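Local atomic coordinates of uncharacterized protein (Burkholderia xenovorans, PDB entry 5KAK), a protein that is of unknown function but belongs to the NipSnap family, whose domain is related to the dimeric alpha-beta barrel proteins. Residues Y16-R19 and E25-Q28; A27-R32 and R89-P94; L42-G47 and L68-R73; E12-D17 and R73-L78. One frame throughout, in Å; residues are numbered along the deposited sequence. Where two conformers were deposited one is given.

Contact 1 (Y16-R19 and E25-Q28); sequences YDLR and EFAQ
Phe26 of helix 23-42 meets Leu18 and Tyr16, two side chains on the same face of strand 10-18. Leu18 gives both methyls to the CD2 side of the ring. Leu18 CD1 lies 3.8 Å from Phe26 CD2 and as close to Phe26 CB. Tyr16 comes with the rim of its ring: Tyr16 CD2 is 4.1 Å from Phe26 CZ, near the tyrosine plane. Phe26 can reach both because its CG stands anti to the backbone N (chi1 -172°). Beside this apolar part lies a polar one. Arg19 NH2 and Glu25 OE1 form a long salt bridge of 3.7 Å, with guanidinium and carboxylate planes 53° apart. Two waters fill in the pairing. Each accepts from Arg19 NH2 in the guanidinium plane and donates to Glu25 OE1; one water lies 2.7 Å from both Arg19 NH2 and Glu25 OE1. Glu25 OE2 is hydrogen-bonded to His29 one helical turn on, and Arg14 holds the Tyr16 hydroxyl. The contact pins the start of helix 23-42 against the strand that precedes it. Val59 of strand 58-65 and Leu96 of strand 96-106 flank the apolar part, and Met107 of a second subunit packs on Phe26.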
loop_
_atom_site.group_PDB
_atom_site.type_symbol
_atom_site.label_atom_id
_atom_site.label_comp_id
_atom_site.label_asym_id
_atom_site.label_seq_id
_atom_site.Cartn_x
_atom_site.Cartn_y
_atom_site.Cartn_z
ATOM N N TYR E 16 -14.912 -4.825 2.286
ATOM C CA TYR E 16 -14.590 -5.095 3.681
ATOM C C TYR E 16 -13.535 -6.181 3.781
ATOM O O TYR E 16 -13.678 -7.262 3.192
ATOM C CB TYR E 16 -15.810 -5.540 4.481
ATOM C CG TYR E 16 -16.999 -4.618 4.519
ATOM C CD1 TYR E 16 -16.908 -3.268 4.164
ATOM C CD2 TYR E 16 -18.208 -5.101 4.957
ATOM C CE1 TYR E 16 -18.024 -2.451 4.226
ATOM C CE2 TYR E 16 -19.314 -4.303 5.027
ATOM C CZ TYR E 16 -19.227 -2.981 4.656
ATOM O OH TYR E 16 -20.380 -2.226 4.740
ATOM N N ASP E 17 -12.476 -5.898 4.522
ATOM C CA ASP E 17 -11.504 -6.925 4.856
ATOM C C ASP E 17 -11.889 -7.535 6.197
ATOM O O ASP E 17 -12.148 -6.811 7.154
ATOM C CB ASP E 17 -10.101 -6.349 4.904
ATOM C CG ASP E 17 -9.661 -5.788 3.569
ATOM O OD1 ASP E 17 -9.668 -6.546 2.580
ATOM O OD2 ASP E 17 -9.338 -4.586 3.511
ATOM N N LEU E 18 -11.916 -8.861 6.252
ATOM C CA LEU E 18 -12.412 -9.601 7.403
ATOM C C LEU E 18 -11.277 -10.295 8.141
ATOM O O LEU E 18 -10.182 -10.472 7.608
ATOM C CB LEU E 18 -13.444 -10.647 6.959
ATOM C CG LEU E 18 -14.610 -10.034 6.183
ATOM C CD1 LEU E 18 -15.592 -11.094 5.736
ATOM C CD2 LEU E 18 -15.298 -9.040 7.077
ATOM N N ARG E 19 -11.577 -10.718 9.379
ATOM C CA ARG E 19 -10.720 -11.622 10.132
ATOM C C ARG E 19 -10.409 -12.832 9.253
ATOM O O ARG E 19 -11.251 -13.237 8.441
ATOM C CB ARG E 19 -11.444 -12.023 11.427
ATOM C CG ARG E 19 -10.817 -13.141 12.230
ATOM C CD ARG E 19 -11.688 -13.471 13.430
ATOM N NE ARG E 19 -12.834 -14.320 13.093
ATOM C CZ ARG E 19 -13.881 -14.500 13.898
ATOM N NH1 ARG E 19 -13.927 -13.871 15.065
ATOM N NH2 ARG E 19 -14.884 -15.298 13.538
ATOM N N GLU E 25 -18.648 -17.266 7.775
ATOM C CA GLU E 25 -19.629 -16.820 8.755
ATOM C C GLU E 25 -20.338 -15.552 8.300
ATOM O O GLU E 25 -21.553 -15.410 8.503
ATOM C CB GLU E 25 -18.968 -16.582 10.105
ATOM C CG GLU E 25 -19.990 -16.455 11.216
ATOM C CD GLU E 25 -19.375 -16.146 12.557
ATOM O OE1 GLU E 25 -18.244 -16.613 12.816
ATOM O OE2 GLU E 25 -20.030 -15.435 13.350
ATOM N N PHE E 26 -19.583 -14.606 7.726
ATOM C CA PHE E 26 -20.161 -13.375 7.190
ATOM C C PHE E 26 -21.275 -13.696 6.194
ATOM O O PHE E 26 -22.411 -13.213 6.329
ATOM C CB PHE E 26 -19.046 -12.538 6.544
ATOM C CG PHE E 26 -19.470 -11.159 6.109
ATOM C CD1 PHE E 26 -20.211 -10.986 4.962
ATOM C CD2 PHE E 26 -19.088 -10.026 6.833
ATOM C CE1 PHE E 26 -20.592 -9.729 4.550
ATOM C CE2 PHE E 26 -19.458 -8.767 6.426
ATOM C CZ PHE E 26 -20.209 -8.609 5.284
ATOM N N ALA E 27 -20.976 -14.560 5.220
ATOM C CA ALA E 27 -21.971 -14.978 4.236
ATOM C C ALA E 27 -23.153 -15.675 4.893
ATOM O O ALA E 27 -24.308 -15.444 4.514
ATOM C CB ALA E 27 -21.324 -15.900 3.200
ATOM N N GLN E 28 -22.886 -16.557 5.860
ATOM C CA GLN E 28 -23.965 -17.221 6.579
ATOM C C GLN E 28 -24.887 -16.206 7.234
ATOM O O GLN E 28 -26.114 -16.327 7.163
ATOM C CB GLN E 28 -23.390 -18.173 7.628
ATOM C CG GLN E 28 -22.872 -19.488 7.065
ATOM C CD GLN E 28 -22.409 -20.442 8.161
ATOM O OE1 GLN E 28 -22.106 -20.023 9.283
ATOM N NE2 GLN E 28 -22.356 -21.735 7.840
HETATM O O HOH W 1 -15.809 -17.125 11.838
HETATM O O HOH W 2 -17.284 -16.321 15.262
#

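Contact 2 (A27-R32 and R89-P94); sequences AQHFER and RKNIQP
His29 and Asn91 are the closest CA pair between segments 27-32 and 89-94, with His29 CA 6.8 Å from Asn91 CA. Both side chains start toward the opposite helix. Asn91 lays its CB over one face of the imidazole, 3.5 Å from the centroid of the His29 ring and only 7° off the ring normal. This is a CH-pi contact centred on the ring. The Asn91 amide is tilted by 39° to the imidazole plane. Asn91 OD1 sits over the same face, above the rim, 3.1 Å from His29 CE1. His29 ND1 is also near that oxygen, but the angle is too poor for a hydrogen bond. Next to this pair, Ile92 pushes its CD1 between two residues of helix 23-42. Ile92 CD1 is 3.6 Å from Phe30 CE1 and 3.9 Å from His29 CB. The Ile92 CG1 branch points at them because it stands anti to the carbonyl carbon (chi1 -62°). Phe30 and Ile92 cross at about a right angle. Phe30 also stacks on Phe26 and meets Tyr87 edge to face. Phe109 of a second subunit covers it as well. The backbone turns are wide, of pi type, at 30-32 and at 89-92. His29 NE2 is hydrogen-bonded to Glu25 OE2, within its own helix. Between these two segments the joining is by ring-face and apolar packing. The nearby glutamate would probably stabilise a positive charge on the imidazole, and the amide oxygen close to CE1 would suit such a charge.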
loop_
_atom_site.group_PDB
_atom_site.type_symbol
_atom_site.label_atom_id
_atom_site.label_comp_id
_atom_site.label_asym_id
_atom_site.label_seq_id
_atom_site.Cartn_x
_atom_site.Cartn_y
_atom_site.Cartn_z
ATOM N N ALA E 27 -20.976 -14.560 5.220
ATOM C CA ALA E 27 -21.971 -14.978 4.236
ATOM C C ALA E 27 -23.153 -15.675 4.893
ATOM O O ALA E 27 -24.308 -15.444 4.514
ATOM C CB ALA E 27 -21.324 -15.900 3.200
ATOM N N GLN E 28 -22.886 -16.557 5.860
ATOM C CA GLN E 28 -23.965 -17.221 6.579
ATOM C C GLN E 28 -24.887 -16.206 7.234
ATOM O O GLN E 28 -26.114 -16.327 7.163
ATOM C CB GLN E 28 -23.390 -18.173 7.628
ATOM C CG GLN E 28 -22.872 -19.488 7.065
ATOM C CD GLN E 28 -22.409 -20.442 8.161
ATOM O OE1 GLN E 28 -22.106 -20.023 9.283
ATOM N NE2 GLN E 28 -22.356 -21.735 7.840
ATOM N N HIS E 29 -24.317 -15.204 7.906
ATOM C CA HIS E 29 -25.162 -14.260 8.624
ATOM C C HIS E 29 -26.035 -13.482 7.656
ATOM O O HIS E 29 -27.219 -13.248 7.926
ATOM C CB HIS E 29 -24.310 -13.306 9.461
ATOM C CG HIS E 29 -23.739 -13.931 10.699
ATOM N ND1 HIS E 29 -24.520 -14.525 11.665
ATOM C CD2 HIS E 29 -22.460 -14.038 11.131
ATOM C CE1 HIS E 29 -23.748 -14.979 12.636
ATOM N NE2 HIS E 29 -22.493 -14.695 12.334
ATOM N N PHE E 30 -25.472 -13.102 6.500
ATOM C CA PHE E 30 -26.225 -12.295 5.552
ATOM C C PHE E 30 -27.287 -13.116 4.837
ATOM O O PHE E 30 -28.406 -12.633 4.627
ATOM C CB PHE E 30 -25.263 -11.616 4.559
ATOM C CG PHE E 30 -24.894 -10.231 4.988
ATOM C CD1 PHE E 30 -23.826 -10.013 5.836
ATOM C CD2 PHE E 30 -25.707 -9.161 4.641
ATOM C CE1 PHE E 30 -23.526 -8.739 6.279
ATOM C CE2 PHE E 30 -25.426 -7.896 5.084
ATOM C CZ PHE E 30 -24.339 -7.679 5.904
ATOM N N GLU E 31 -26.967 -14.346 4.436
ATOM C CA GLU E 31 -27.986 -15.133 3.751
ATOM C C GLU E 31 -29.105 -15.521 4.707
ATOM O O GLU E 31 -30.278 -15.518 4.322
ATOM C CB GLU E 31 -27.379 -16.376 3.099
ATOM C CG GLU E 31 -26.866 -17.411 4.083
ATOM C CD GLU E 31 -26.005 -18.464 3.407
ATOM O OE1 GLU E 31 -25.789 -18.344 2.180
ATOM O OE2 GLU E 31 -25.548 -19.402 4.097
ATOM N N ARG E 32 -28.775 -15.819 5.967
ATOM C CA ARG E 32 -29.806 -16.240 6.911
ATOM C C ARG E 32 -30.621 -15.077 7.452
ATOM O O ARG E 32 -31.782 -15.267 7.821
ATOM C CB ARG E 32 -29.189 -16.995 8.094
ATOM C CG ARG E 32 -28.589 -18.339 7.752
ATOM C CD ARG E 32 -27.950 -18.953 8.981
ATOM N NE ARG E 32 -27.266 -20.207 8.692
ATOM C CZ ARG E 32 -26.499 -20.845 9.566
ATOM N NH1 ARG E 32 -26.321 -20.335 10.778
ATOM N NH2 ARG E 32 -25.906 -21.983 9.233
ATOM N N ARG E 89 -23.973 -5.326 15.157
ATOM C CA ARG E 89 -23.220 -5.416 16.405
ATOM C C ARG E 89 -23.026 -6.866 16.834
ATOM O O ARG E 89 -21.920 -7.277 17.206
ATOM C CB ARG E 89 -23.943 -4.622 17.500
ATOM C CG ARG E 89 -23.337 -4.773 18.896
ATOM C CD ARG E 89 -24.400 -4.673 19.998
ATOM N NE ARG E 89 -25.242 -5.869 20.086
ATOM C CZ ARG E 89 -24.877 -7.009 20.673
ATOM N NH1 ARG E 89 -25.708 -8.043 20.697
ATOM N NH2 ARG E 89 -23.674 -7.125 21.221
ATOM N N LYS E 90 -24.097 -7.659 16.779
ATOM C CA LYS E 90 -24.028 -9.037 17.250
ATOM C C LYS E 90 -23.196 -9.909 16.315
ATOM O O LYS E 90 -22.343 -10.682 16.771
ATOM C CB LYS E 90 -25.444 -9.605 17.396
ATOM C CG LYS E 90 -25.511 -11.032 17.921
ATOM C CD LYS E 90 -26.939 -11.574 17.874
ATOM C CE LYS E 90 -27.059 -12.877 18.642
ATOM N NZ LYS E 90 -26.002 -13.855 18.257
ATOM N N ASN E 91 -23.415 -9.789 15.003
ATOM C CA ASN E 91 -22.948 -10.812 14.080
ATOM C C ASN E 91 -21.819 -10.396 13.158
ATOM O O ASN E 91 -20.996 -11.243 12.822
ATOM C CB ASN E 91 -24.106 -11.303 13.208
ATOM C CG ASN E 91 -25.224 -11.887 14.028
ATOM O OD1 ASN E 91 -25.075 -12.960 14.619
ATOM N ND2 ASN E 91 -26.346 -11.187 14.084
ATOM N N ILE E 92 -21.777 -9.146 12.708
ATOM C CA ILE E 92 -20.825 -8.736 11.682
ATOM C C ILE E 92 -19.648 -7.973 12.272
ATOM O O ILE E 92 -18.502 -8.185 11.866
ATOM C CB ILE E 92 -21.530 -7.907 10.589
ATOM C CG1 ILE E 92 -22.609 -8.742 9.880
ATOM C CG2 ILE E 92 -20.508 -7.365 9.589
ATOM C CD1 ILE E 92 -22.133 -10.081 9.355
ATOM N N GLN E 93 -19.929 -7.069 13.206
ATOM C CA GLN E 93 -18.883 -6.290 13.868
ATOM C C GLN E 93 -17.674 -7.117 14.295
ATOM O O GLN E 93 -16.541 -6.681 14.032
ATOM C CB GLN E 93 -19.507 -5.559 15.066
ATOM C CG GLN E 93 -18.510 -4.824 15.914
ATOM C CD GLN E 93 -17.947 -3.626 15.195
ATOM O OE1 GLN E 93 -18.665 -2.946 14.466
ATOM N NE2 GLN E 93 -16.656 -3.368 15.380
ATOM N N PRO E 94 -17.820 -8.289 14.930
ATOM C CA PRO E 94 -16.631 -9.056 15.341
ATOM C C PRO E 94 -15.800 -9.609 14.191
ATOM O O PRO E 94 -14.666 -10.056 14.435
ATOM C CB PRO E 94 -17.218 -10.199 16.174
ATOM C CG PRO E 94 -18.586 -9.727 16.567
ATOM C CD PRO E 94 -19.061 -8.915 15.428
#

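Contact 3 (L42-G47 and L68-R73); sequences LGRLIG and LEDRAR
A salt bridge links Arg44, at the entry to strand 45-51, with Asp70 in the first turn of helix 68-80; both belong to the alpha/beta fold of the NIPSNAP domain, of the dimeric alpha-beta barrel clan. The tight side is that of Arg44. Its side chain is buried, Leu113 and Leu116 pack on it, and Glu66 takes Arg44 NH2 in a salt bridge. Arg44 spans the gap with a chain extended from CG to NE. The side of Asp70 is looser and partly exposed. The two segments bury little surface against each other, and the two side chains cross at about a right angle. Asp70 has stronger partners close by. Asp70 OD1 pairs with Arg74, and Asp70 OD2 accepts the backbone N of Glu66. These bonds position the aspartate at the helix start, and the arginine pair is the weaker one. The carboxylate is turned 70° from the guanidinium plane. Asp70 OD2 lies at the guanidinium edge, near its plane, at a long 3.6 Å from Arg44 NH1.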
loop_
_atom_site.group_PDB
_atom_site.type_symbol
_atom_site.label_atom_id
_atom_site.label_comp_id
_atom_site.label_asym_id
_atom_site.label_seq_id
_atom_site.Cartn_x
_atom_site.Cartn_y
_atom_site.Cartn_z
ATOM N N LEU E 42 -31.982 -0.557 0.939
ATOM C CA LEU E 42 -31.040 0.060 0.009
ATOM C C LEU E 42 -31.550 -0.023 -1.426
ATOM O O LEU E 42 -31.419 0.939 -2.191
ATOM C CB LEU E 42 -29.663 -0.582 0.156
ATOM C CG LEU E 42 -29.014 -0.273 1.510
ATOM C CD1 LEU E 42 -27.517 -0.647 1.552
ATOM C CD2 LEU E 42 -29.236 1.195 1.899
ATOM N N GLY E 43 -32.118 -1.155 -1.820
ATOM C CA GLY E 43 -32.875 -1.160 -3.056
ATOM C C GLY E 43 -32.332 -1.993 -4.196
ATOM O O GLY E 43 -33.051 -2.830 -4.749
ATOM N N ARG E 44 -31.063 -1.777 -4.571
ATOM C CA ARG E 44 -30.536 -2.268 -5.846
ATOM C C ARG E 44 -29.173 -2.924 -5.637
ATOM O O ARG E 44 -28.131 -2.311 -5.879
ATOM C CB ARG E 44 -30.469 -1.130 -6.862
ATOM C CG ARG E 44 -31.832 -0.471 -7.121
ATOM C CD ARG E 44 -31.680 0.661 -8.100
ATOM N NE ARG E 44 -32.951 1.193 -8.572
ATOM C CZ ARG E 44 -33.568 2.235 -8.035
ATOM N NH1 ARG E 44 -33.038 2.853 -6.985
ATOM N NH2 ARG E 44 -34.711 2.662 -8.556
ATOM N N LEU E 45 -29.187 -4.183 -5.208
ATOM C CA LEU E 45 -27.953 -4.959 -5.124
ATOM C C LEU E 45 -27.503 -5.366 -6.522
ATOM O O LEU E 45 -28.237 -6.050 -7.248
ATOM C CB LEU E 45 -28.148 -6.191 -4.234
ATOM C CG LEU E 45 -26.912 -7.079 -4.034
ATOM C CD1 LEU E 45 -25.730 -6.279 -3.477
ATOM C CD2 LEU E 45 -27.259 -8.269 -3.125
ATOM N N ILE E 46 -26.301 -4.936 -6.906
ATOM C CA ILE E 46 -25.689 -5.369 -8.158
ATOM C C ILE E 46 -24.909 -6.669 -7.978
ATOM O O ILE E 46 -24.914 -7.531 -8.859
ATOM C CB ILE E 46 -24.798 -4.239 -8.712
ATOM C CG1 ILE E 46 -25.670 -3.044 -9.126
ATOM C CG2 ILE E 46 -23.928 -4.738 -9.868
ATOM C CD1 ILE E 46 -24.907 -1.763 -9.307
ATOM N N GLY E 47 -24.254 -6.847 -6.838
ATOM C CA GLY E 47 -23.470 -8.039 -6.585
ATOM C C GLY E 47 -22.924 -8.040 -5.179
ATOM O O GLY E 47 -22.564 -6.978 -4.656
ATOM N N LEU E 68 -27.277 10.824 -5.839
ATOM C CA LEU E 68 -26.657 10.976 -4.528
ATOM C C LEU E 68 -27.690 11.190 -3.427
ATOM O O LEU E 68 -27.527 10.669 -2.319
ATOM C CB LEU E 68 -25.668 12.135 -4.559
ATOM C CG LEU E 68 -24.452 11.857 -5.434
ATOM C CD1 LEU E 68 -23.719 13.165 -5.694
ATOM C CD2 LEU E 68 -23.553 10.840 -4.756
ATOM N N GLU E 69 -28.742 11.970 -3.706
ATOM C CA GLU E 69 -29.828 12.149 -2.742
ATOM C C GLU E 69 -30.450 10.810 -2.364
ATOM O O GLU E 69 -30.691 10.535 -1.182
ATOM C CB GLU E 69 -30.899 13.079 -3.320
ATOM N N ASP E 70 -30.717 9.970 -3.371
ATOM C CA ASP E 70 -31.326 8.654 -3.162
ATOM C C ASP E 70 -30.472 7.788 -2.251
ATOM O O ASP E 70 -30.983 7.135 -1.331
ATOM C CB ASP E 70 -31.518 7.982 -4.523
ATOM C CG ASP E 70 -32.217 6.634 -4.450
ATOM O OD1 ASP E 70 -33.237 6.493 -3.733
ATOM O OD2 ASP E 70 -31.755 5.716 -5.162
ATOM N N ARG E 71 -29.166 7.759 -2.503
ATOM C CA ARG E 71 -28.273 6.960 -1.679
ATOM C C ARG E 71 -28.257 7.460 -0.241
ATOM O O ARG E 71 -28.339 6.658 0.699
ATOM C CB ARG E 71 -26.867 6.981 -2.279
ATOM C CG ARG E 71 -25.840 6.373 -1.379
ATOM C CD ARG E 71 -24.440 6.459 -1.955
ATOM N NE ARG E 71 -23.515 5.920 -0.977
ATOM C CZ ARG E 71 -22.983 6.614 0.023
ATOM N NH1 ARG E 71 -23.284 7.897 0.189
ATOM N NH2 ARG E 71 -22.168 6.002 0.876
ATOM N N ALA E 72 -28.171 8.779 -0.055
ATOM C CA ALA E 72 -28.160 9.348 1.288
ATOM C C ALA E 72 -29.457 9.046 2.023
ATOM O O ALA E 72 -29.445 8.749 3.222
ATOM C CB ALA E 72 -27.926 10.858 1.230
ATOM N N ARG E 73 -30.590 9.132 1.327
ATOM C CA ARG E 73 -31.866 8.906 1.991
ATOM C C ARG E 73 -32.001 7.450 2.411
ATOM O O ARG E 73 -32.401 7.153 3.544
ATOM C CB ARG E 73 -33.018 9.314 1.075
#

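Contact 4 (E12-D17 and R73-L78); sequences EERIYD and RRRAIL
Arg14 and Arg75 lay their guanidinium groups face over face, with planes only 19° apart. They come from opposite directions. The overlap is off-centre. Arg14 NH1 sits 3.3 Å above the Arg75 plane, toward its rim, and lies 3.5 Å from Arg75 NH2. Both chains bend at chi3, which turns the flat ends against each other. This charged cluster joins the inner strand 10-18 of the sheet to helix 68-80, which packs against it. The edge of Arg14 is taken up within its own strand. Arg14 NE and NH2 grip the Tyr16 hydroxyl side-on, with Arg14 NE 2.9 Å from Tyr16 OH. At another edge Arg14 NH1 donates to Glu12 OE1 in a salt bridge of 2.8 Å, reaching that oxygen from above the carboxylate plane. These in-plane bonds fix the rotation of the Arg14 guanidinium. Glu12 stands nearly crosswise to Arg75, its carboxylate 75° from the guanidinium. Glu12 OE2 touches Arg75 CD at 3.7 Å and lies well out of the guanidinium plane, so its direct tie to this arginine is by charge alone. A water makes the hydrogen-bonded link: it donates to Glu12 OE2 at 2.6 Å and accepts from Arg75 NH1 at 3.0 Å. Glu12 also takes a salt bridge from Arg71 and a hydrogen bond from Asn101. The buried carboxylate thus collects three arginines around it, and its negative charge probably offsets the closeness of the two overlapping cations.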
loop_
_atom_site.group_PDB
_atom_site.type_symbol
_atom_site.label_atom_id
_atom_site.label_comp_id
_atom_site.label_asym_id
_atom_site.label_seq_id
_atom_site.Cartn_x
_atom_site.Cartn_y
_atom_site.Cartn_z
ATOM N N GLU E 12 -22.201 2.441 -5.525
ATOM C CA GLU E 12 -21.254 2.406 -4.419
ATOM C C GLU E 12 -20.658 1.012 -4.327
ATOM O O GLU E 12 -21.396 0.028 -4.213
ATOM C CB GLU E 12 -21.914 2.771 -3.089
ATOM C CG GLU E 12 -20.919 2.804 -1.924
ATOM C CD GLU E 12 -21.585 3.134 -0.585
ATOM O OE1 GLU E 12 -20.869 3.349 0.409
ATOM O OE2 GLU E 12 -22.826 3.212 -0.530
ATOM N N GLU E 13 -19.335 0.931 -4.395
ATOM C CA GLU E 13 -18.623 -0.313 -4.137
ATOM C C GLU E 13 -18.106 -0.274 -2.706
ATOM O O GLU E 13 -17.440 0.684 -2.310
ATOM C CB GLU E 13 -17.473 -0.510 -5.124
ATOM C CG GLU E 13 -16.764 -1.830 -4.900
ATOM C CD GLU E 13 -15.756 -2.166 -5.982
ATOM O OE1 GLU E 13 -15.269 -1.252 -6.687
ATOM O OE2 GLU E 13 -15.450 -3.365 -6.116
ATOM N N ARG E 14 -18.463 -1.282 -1.910
ATOM C CA ARG E 14 -17.985 -1.389 -0.543
ATOM C C ARG E 14 -17.107 -2.629 -0.446
ATOM O O ARG E 14 -17.460 -3.692 -0.968
ATOM C CB ARG E 14 -19.156 -1.434 0.459
ATOM C CG ARG E 14 -19.970 -0.141 0.418
ATOM C CD ARG E 14 -21.121 -0.176 1.399
ATOM N NE ARG E 14 -20.691 -0.155 2.793
ATOM C CZ ARG E 14 -20.403 0.954 3.480
ATOM N NH1 ARG E 14 -20.463 2.143 2.903
ATOM N NH2 ARG E 14 -20.061 0.875 4.759
ATOM N N ILE E 15 -15.944 -2.468 0.168
ATOM C CA ILE E 15 -14.922 -3.508 0.225
ATOM C C ILE E 15 -14.546 -3.684 1.691
ATOM O O ILE E 15 -13.965 -2.770 2.294
ATOM C CB ILE E 15 -13.690 -3.133 -0.614
ATOM C CG1 ILE E 15 -14.073 -2.834 -2.076
ATOM C CG2 ILE E 15 -12.631 -4.203 -0.492
ATOM C CD1 ILE E 15 -12.949 -2.156 -2.865
ATOM N N TYR E 16 -14.912 -4.825 2.286
ATOM C CA TYR E 16 -14.590 -5.095 3.681
ATOM C C TYR E 16 -13.535 -6.181 3.781
ATOM O O TYR E 16 -13.678 -7.262 3.192
ATOM C CB TYR E 16 -15.810 -5.540 4.481
ATOM C CG TYR E 16 -16.999 -4.618 4.519
ATOM C CD1 TYR E 16 -16.908 -3.268 4.164
ATOM C CD2 TYR E 16 -18.208 -5.101 4.957
ATOM C CE1 TYR E 16 -18.024 -2.451 4.226
ATOM C CE2 TYR E 16 -19.314 -4.303 5.027
ATOM C CZ TYR E 16 -19.227 -2.981 4.656
ATOM O OH TYR E 16 -20.380 -2.226 4.740
ATOM N N ASP E 17 -12.476 -5.898 4.522
ATOM C CA ASP E 17 -11.504 -6.925 4.856
ATOM C C ASP E 17 -11.889 -7.535 6.197
ATOM O O ASP E 17 -12.148 -6.811 7.154
ATOM C CB ASP E 17 -10.101 -6.349 4.904
ATOM C CG ASP E 17 -9.661 -5.788 3.569
ATOM O OD1 ASP E 17 -9.668 -6.546 2.580
ATOM O OD2 ASP E 17 -9.338 -4.586 3.511
ATOM N N ARG E 73 -30.590 9.132 1.327
ATOM C CA ARG E 73 -31.866 8.906 1.991
ATOM C C ARG E 73 -32.001 7.450 2.411
ATOM O O ARG E 73 -32.401 7.153 3.544
ATOM C CB ARG E 73 -33.018 9.314 1.075
ATOM N N ARG E 74 -31.678 6.531 1.505
ATOM C CA ARG E 74 -31.842 5.116 1.806
ATOM C C ARG E 74 -30.853 4.661 2.871
ATOM O O ARG E 74 -31.207 3.865 3.751
ATOM C CB ARG E 74 -31.696 4.287 0.527
ATOM C CG ARG E 74 -32.732 4.618 -0.533
ATOM C CD ARG E 74 -32.621 3.737 -1.776
ATOM N NE ARG E 74 -33.806 3.867 -2.625
ATOM C CZ ARG E 74 -34.873 3.074 -2.544
ATOM N NH1 ARG E 74 -34.905 2.096 -1.644
ATOM N NH2 ARG E 74 -35.917 3.258 -3.346
ATOM N N ARG E 75 -29.601 5.134 2.801
ATOM C CA ARG E 75 -28.628 4.740 3.812
ATOM C C ARG E 75 -28.973 5.320 5.179
ATOM O O ARG E 75 -28.759 4.659 6.202
ATOM C CB ARG E 75 -27.215 5.138 3.380
ATOM C CG ARG E 75 -26.634 4.222 2.301
ATOM C CD ARG E 75 -25.146 4.477 2.062
ATOM N NE ARG E 75 -24.365 4.309 3.286
ATOM C CZ ARG E 75 -23.943 3.138 3.746
ATOM N NH1 ARG E 75 -24.209 2.024 3.082
ATOM N NH2 ARG E 75 -23.254 3.089 4.878
ATOM N N ALA E 76 -29.538 6.530 5.225
ATOM C CA ALA E 76 -29.916 7.095 6.515
ATOM C C ALA E 76 -31.011 6.263 7.177
ATOM O O ALA E 76 -30.972 6.022 8.392
ATOM C CB ALA E 76 -30.369 8.544 6.341
ATOM N N ILE E 77 -31.993 5.818 6.387
ATOM C CA ILE E 77 -33.046 4.946 6.900
ATOM C C ILE E 77 -32.458 3.651 7.447
ATOM O O ILE E 77 -32.853 3.182 8.523
ATOM C CB ILE E 77 -34.086 4.665 5.799
ATOM C CG1 ILE E 77 -34.842 5.942 5.436
ATOM C CG2 ILE E 77 -35.032 3.549 6.229
ATOM C CD1 ILE E 77 -35.798 5.765 4.282
ATOM N N LEU E 78 -31.520 3.044 6.713
ATOM C CA LEU E 78 -30.930 1.786 7.170
ATOM C C LEU E 78 -30.187 1.971 8.489
ATOM O O LEU E 78 -30.403 1.220 9.449
ATOM C CB LEU E 78 -29.990 1.221 6.103
ATOM C CG LEU E 78 -29.347 -0.134 6.444
ATOM C CD1 LEU E 78 -30.368 -1.278 6.447
ATOM C CD2 LEU E 78 -28.208 -0.417 5.476
HETATM O O HOH W 3 -24.843 1.673 0.138
#

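The four contacts tie helices to one face of an antiparallel sheet and to each other. Contact 1 and contact 4 both start from strand 10-18, with centres about 16 Å apart. Contact 1 and contact 2 share helix 23-42 and touch, Phe26 of one packing on Ile92 of the other. Contact 3 and contact 4 share helix 68-80, their centres about 8 Å apart, and a salt bridge from Arg71 to Glu12 joins them. Contacts 2 and 3 have centres about 21 Å apart, on opposite sides of the chain's centre. Along the chain contact 3 is nested within contacts 2 and 4, whose segments alternate. Distant parts of the sequence are thereby interlocked within a single domain.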